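Local coordinates for phosphate-specific transport system accessory protein PhoU homolog (Streptococcus pneumoniae, PDB 2I0M) that probably takes part in regulating phosphate uptake, as a homodimeric, zinc-binding cytoplasmic protein of the PhoU family, at residues F5-L19 / I52-L66. Residues are numbered along the deposited sequence; the frame is centred on the assembly and turned at random.
With ZN (zinc ion), chain C.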
# COMPACT_ATOMS: atom_id res chain seq x y z
N PHE A 5 18.53 -26.31 -6.69
CA PHE A 5 18.21 -24.95 -6.26
C PHE A 5 17.12 -24.35 -7.16
O PHE A 5 16.15 -23.78 -6.66
CB PHE A 5 19.48 -24.07 -6.26
CG PHE A 5 19.25 -22.64 -5.81
CD1 PHE A 5 18.70 -22.37 -4.56
CD2 PHE A 5 19.61 -21.58 -6.63
CE1 PHE A 5 18.50 -21.06 -4.13
CE2 PHE A 5 19.42 -20.26 -6.21
CZ PHE A 5 18.86 -20.00 -4.96
N ASP A 6 17.29 -24.51 -8.47
CA ASP A 6 16.29 -24.11 -9.47
C ASP A 6 14.94 -24.77 -9.25
O ASP A 6 13.89 -24.13 -9.44
CB ASP A 6 16.79 -24.42 -10.89
CG ASP A 6 17.83 -23.42 -11.38
OD1 ASP A 6 17.92 -22.30 -10.81
OD2 ASP A 6 18.56 -23.76 -12.35
N LEU A 7 14.96 -26.04 -8.83
CA LEU A 7 13.75 -26.76 -8.45
C LEU A 7 13.15 -26.19 -7.16
O LEU A 7 11.93 -26.07 -7.03
CB LEU A 7 14.04 -28.27 -8.31
CG LEU A 7 12.89 -29.26 -8.09
CD1 LEU A 7 11.75 -29.08 -9.10
CD2 LEU A 7 13.41 -30.70 -8.12
N GLU A 8 14.02 -25.82 -6.23
CA GLU A 8 13.63 -25.16 -4.98
C GLU A 8 12.99 -23.77 -5.18
O GLU A 8 11.98 -23.44 -4.54
CB GLU A 8 14.85 -25.01 -4.08
CG GLU A 8 14.54 -24.99 -2.60
CD GLU A 8 14.27 -26.37 -2.06
OE1 GLU A 8 13.18 -26.91 -2.32
OE2 GLU A 8 15.17 -26.90 -1.37
N LEU A 9 13.57 -22.97 -6.07
CA LEU A 9 13.01 -21.68 -6.44
C LEU A 9 11.64 -21.86 -7.08
O LEU A 9 10.68 -21.19 -6.71
CB LEU A 9 13.93 -20.93 -7.40
CG LEU A 9 15.30 -20.50 -6.86
CD1 LEU A 9 15.93 -19.46 -7.79
CD2 LEU A 9 15.17 -19.95 -5.46
N HIS A 10 11.57 -22.78 -8.04
CA HIS A 10 10.33 -23.11 -8.71
C HIS A 10 9.24 -23.50 -7.71
O HIS A 10 8.10 -23.06 -7.83
CB HIS A 10 10.54 -24.24 -9.72
CG HIS A 10 9.27 -24.84 -10.19
ND1 HIS A 10 8.47 -24.23 -11.14
CD2 HIS A 10 8.60 -25.94 -9.79
CE1 HIS A 10 7.39 -24.95 -11.33
NE2 HIS A 10 7.44 -25.99 -10.53
N GLU A 11 9.61 -24.31 -6.72
CA GLU A 11 8.69 -24.70 -5.65
C GLU A 11 8.29 -23.51 -4.79
O GLU A 11 7.14 -23.41 -4.38
CB GLU A 11 9.28 -25.83 -4.80
CG GLU A 11 8.93 -27.22 -5.34
CD GLU A 11 9.93 -28.31 -4.92
OE1 GLU A 11 9.92 -29.39 -5.56
OE2 GLU A 11 10.70 -28.10 -3.96
N LEU A 12 9.23 -22.59 -4.53
CA LEU A 12 8.92 -21.34 -3.85
C LEU A 12 7.94 -20.49 -4.65
O LEU A 12 7.02 -19.89 -4.09
CB LEU A 12 10.21 -20.53 -3.59
CG LEU A 12 10.26 -19.49 -2.45
CD1 LEU A 12 11.11 -18.30 -2.86
CD2 LEU A 12 8.89 -19.02 -1.99
N GLU A 13 8.11 -20.43 -5.96
CA GLU A 13 7.14 -19.75 -6.81
C GLU A 13 5.72 -20.35 -6.71
O GLU A 13 4.73 -19.62 -6.76
CB GLU A 13 7.60 -19.73 -8.26
CG GLU A 13 6.70 -18.91 -9.16
CD GLU A 13 7.38 -18.57 -10.48
OE1 GLU A 13 7.71 -19.50 -11.24
OE2 GLU A 13 7.57 -17.37 -10.73
N GLN A 14 5.63 -21.67 -6.56
CA GLN A 14 4.33 -22.33 -6.49
C GLN A 14 3.63 -22.04 -5.17
O GLN A 14 2.40 -21.87 -5.15
CB GLN A 14 4.43 -23.84 -6.74
CG GLN A 14 4.62 -24.22 -8.22
CD GLN A 14 3.49 -23.73 -9.13
OE1 GLN A 14 3.72 -23.04 -10.13
NE2 GLN A 14 2.26 -24.09 -8.79
N SER A 15 4.40 -21.98 -4.08
CA SER A 15 3.89 -21.55 -2.78
C SER A 15 3.24 -20.17 -2.87
O SER A 15 2.14 -19.97 -2.35
CB SER A 15 5.01 -21.50 -1.73
OG SER A 15 5.46 -22.79 -1.38
N PHE A 16 3.93 -19.25 -3.54
CA PHE A 16 3.48 -17.87 -3.74
C PHE A 16 2.21 -17.76 -4.60
O PHE A 16 1.28 -17.04 -4.24
CB PHE A 16 4.65 -17.04 -4.30
CG PHE A 16 4.24 -15.70 -4.82
CD1 PHE A 16 4.04 -15.51 -6.19
CD2 PHE A 16 4.04 -14.62 -3.95
CE1 PHE A 16 3.65 -14.28 -6.67
CE2 PHE A 16 3.63 -13.38 -4.43
CZ PHE A 16 3.45 -13.20 -5.79
N LEU A 17 2.16 -18.49 -5.71
CA LEU A 17 0.93 -18.58 -6.53
C LEU A 17 -0.26 -19.18 -5.77
O LEU A 17 -1.40 -18.70 -5.90
CB LEU A 17 1.17 -19.33 -7.85
CG LEU A 17 2.29 -18.77 -8.73
CD1 LEU A 17 2.47 -19.65 -9.94
CD2 LEU A 17 2.03 -17.35 -9.16
N GLY A 18 0.02 -20.23 -4.99
CA GLY A 18 -0.95 -20.80 -4.03
C GLY A 18 -1.54 -19.71 -3.13
O GLY A 18 -2.76 -19.59 -3.02
N LEU A 19 -0.68 -18.90 -2.52
CA LEU A 19 -1.13 -17.77 -1.72
C LEU A 19 -1.99 -16.81 -2.53
O LEU A 19 -3.03 -16.37 -2.06
CB LEU A 19 0.05 -16.99 -1.14
CG LEU A 19 0.09 -16.58 0.34
CD1 LEU A 19 0.94 -15.29 0.58
CD2 LEU A 19 -1.30 -16.52 1.04
N ILE A 52 -4.00 -16.35 5.64
CA ILE A 52 -3.21 -15.63 4.63
C ILE A 52 -1.95 -15.02 5.29
O ILE A 52 -0.86 -15.06 4.71
CB ILE A 52 -4.04 -14.55 3.89
CG1 ILE A 52 -5.21 -15.21 3.13
CG2 ILE A 52 -3.15 -13.74 2.91
CD1 ILE A 52 -6.32 -14.28 2.69
N ASN A 53 -2.12 -14.49 6.50
CA ASN A 53 -0.99 -14.01 7.28
C ASN A 53 -0.01 -15.18 7.46
O ASN A 53 1.17 -15.06 7.11
CB ASN A 53 -1.46 -13.49 8.64
CG ASN A 53 -2.10 -12.11 8.57
OD1 ASN A 53 -1.87 -11.29 9.45
ND2 ASN A 53 -2.91 -11.85 7.55
N GLN A 54 -0.53 -16.31 7.96
CA GLN A 54 0.25 -17.55 8.17
C GLN A 54 1.00 -18.04 6.93
O GLN A 54 2.16 -18.44 7.03
CB GLN A 54 -0.65 -18.68 8.70
CG GLN A 54 -0.73 -18.75 10.20
CD GLN A 54 -1.44 -20.01 10.70
OE1 GLN A 54 -2.48 -20.41 10.17
NE2 GLN A 54 -0.88 -20.63 11.73
N GLY A 55 0.32 -18.01 5.78
CA GLY A 55 0.89 -18.46 4.52
C GLY A 55 2.04 -17.57 4.07
O GLY A 55 3.02 -18.05 3.50
N GLN A 56 1.89 -16.27 4.32
CA GLN A 56 2.91 -15.28 4.05
C GLN A 56 4.16 -15.51 4.90
O GLN A 56 5.28 -15.42 4.40
CB GLN A 56 2.34 -13.89 4.30
CG GLN A 56 3.36 -12.78 4.25
CD GLN A 56 2.97 -11.56 5.05
OE1 GLN A 56 2.25 -11.66 6.05
NE2 GLN A 56 3.46 -10.42 4.64
N SER A 57 3.97 -15.82 6.19
CA SER A 57 5.12 -16.00 7.07
C SER A 57 5.90 -17.25 6.66
O SER A 57 7.13 -17.24 6.65
CB SER A 57 4.70 -16.01 8.55
OG SER A 57 4.69 -17.32 9.10
N ALA A 58 5.18 -18.31 6.30
CA ALA A 58 5.79 -19.54 5.81
C ALA A 58 6.68 -19.27 4.60
O ALA A 58 7.84 -19.68 4.57
CB ALA A 58 4.70 -20.57 5.46
N ILE A 59 6.13 -18.54 3.63
CA ILE A 59 6.86 -18.15 2.41
C ILE A 59 8.05 -17.25 2.72
O ILE A 59 9.17 -17.55 2.29
CB ILE A 59 5.92 -17.48 1.41
CG1 ILE A 59 4.87 -18.48 0.93
CG2 ILE A 59 6.70 -16.90 0.22
CD1 ILE A 59 3.64 -17.80 0.36
N GLU A 60 7.80 -16.15 3.46
CA GLU A 60 8.87 -15.27 3.99
C GLU A 60 10.04 -16.05 4.59
O GLU A 60 11.20 -15.69 4.38
CB GLU A 60 8.33 -14.34 5.08
CG GLU A 60 7.57 -13.14 4.60
CD GLU A 60 7.17 -12.19 5.71
OE1 GLU A 60 7.02 -12.60 6.89
OE2 GLU A 60 6.99 -11.00 5.40
N LEU A 61 9.71 -17.12 5.32
CA LEU A 61 10.70 -17.90 6.06
C LEU A 61 11.52 -18.84 5.20
O LEU A 61 12.74 -18.95 5.40
CB LEU A 61 10.06 -18.66 7.23
CG LEU A 61 10.26 -18.09 8.65
CD1 LEU A 61 9.69 -16.69 8.80
CD2 LEU A 61 9.65 -19.02 9.71
N THR A 62 10.87 -19.52 4.25
CA THR A 62 11.62 -20.36 3.31
C THR A 62 12.42 -19.51 2.30
O THR A 62 13.46 -19.94 1.82
CB THR A 62 10.75 -21.47 2.58
OG1 THR A 62 10.36 -21.03 1.28
CG2 THR A 62 9.53 -21.88 3.39
N CYS A 63 11.94 -18.30 2.01
CA CYS A 63 12.73 -17.30 1.27
C CYS A 63 14.01 -16.97 2.04
O CYS A 63 15.12 -17.20 1.55
CB CYS A 63 11.95 -16.01 1.07
SG CYS A 63 10.82 -15.91 -0.36
N ALA A 64 13.84 -16.45 3.26
CA ALA A 64 14.97 -16.03 4.11
C ALA A 64 16.00 -17.14 4.27
O ALA A 64 17.20 -16.88 4.19
CB ALA A 64 14.47 -15.55 5.47
N ARG A 65 15.55 -18.37 4.47
CA ARG A 65 16.46 -19.50 4.57
C ARG A 65 17.04 -19.93 3.22
O ARG A 65 18.12 -20.53 3.18
CB ARG A 65 15.78 -20.70 5.25
CG ARG A 65 14.99 -21.56 4.29
CD ARG A 65 15.07 -23.03 4.66
NE ARG A 65 14.55 -23.85 3.58
CZ ARG A 65 13.27 -24.22 3.45
NH1 ARG A 65 12.90 -24.97 2.41
NH2 ARG A 65 12.37 -23.83 4.34
N LEU A 66 16.34 -19.64 2.12
CA LEU A 66 16.83 -20.10 0.81
C LEU A 66 18.08 -19.39 0.37
O LEU A 66 18.94 -19.98 -0.28
CB LEU A 66 15.76 -20.01 -0.28
CG LEU A 66 15.09 -21.33 -0.67
CD1 LEU A 66 14.26 -21.15 -1.94
CD2 LEU A 66 16.12 -22.44 -0.85
ZN ZN C . 6.13 -27.73 -10.48
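Leu9 N donates a 2.8 Å backbone hydrogen bond to Phe5 O, one turn back, and both residues flank Leu66 of the facing helix. Leu9 CG sits over the centre of one face of the Phe5 ring. Leu9 CD2 reaches Leu66 CD1 at 3.8 Å. In the same turn, Glu8 brings its aliphatic stem rather than its carboxylate. Its CG is turned opposite the backbone N (chi1 -152°) and comes within 3.5 Å of Leu66 CD2. The chain then bends at chi2. Leu66 is thus a knob in a hole formed by Phe5, Glu8, Leu9 and Leu12.

Leu12 returns the fit from helix 5-19, entering among Ile59, Thr62, Cys63 and Leu66. Both methyls take part. CD1 presses on Cys63 SG at 3.5 Å, and CD2 lies 3.8 Å from Ile59 CG2 and also borders the sulfur. Ile59, a knob among Leu12, Ser15, Phe16 and Leu19, branches at CB instead. With CG1 opposite its carbonyl carbon (chi1 -65°), CG2 faces Leu12 while CD1 meets Leu19 CD1 at 3.7 Å. Leu19 sits among Ile52, Gly55, Gln56 and Ile59. Its CD2 touches Ile52 CG2 at 3.8 Å, and Gly55 leaves room for the side chain. The contact is mainly apolar, with the hydroxyl-bearing Ser15 and Thr62 beside it.

Ile59 and Cys63 also touch helix 74-105, through Ile83 and Met84. Gln56 rests on Glu91, a ligand of one zinc ion. Another zinc is bound by His10 NE2, away from this interface. Glu60 forms a salt bridge with Arg203 of the second subunit.

The segment axes come within 10.2 Å, at 165° between their N-to-C directions. The knobs Leu12 and Leu19, and Ile59 and Leu66, are each seven residues apart. This is antiparallel knobs-into-holes packing of the first two helices in the N-terminal three-helix bundle of the PhoU fold.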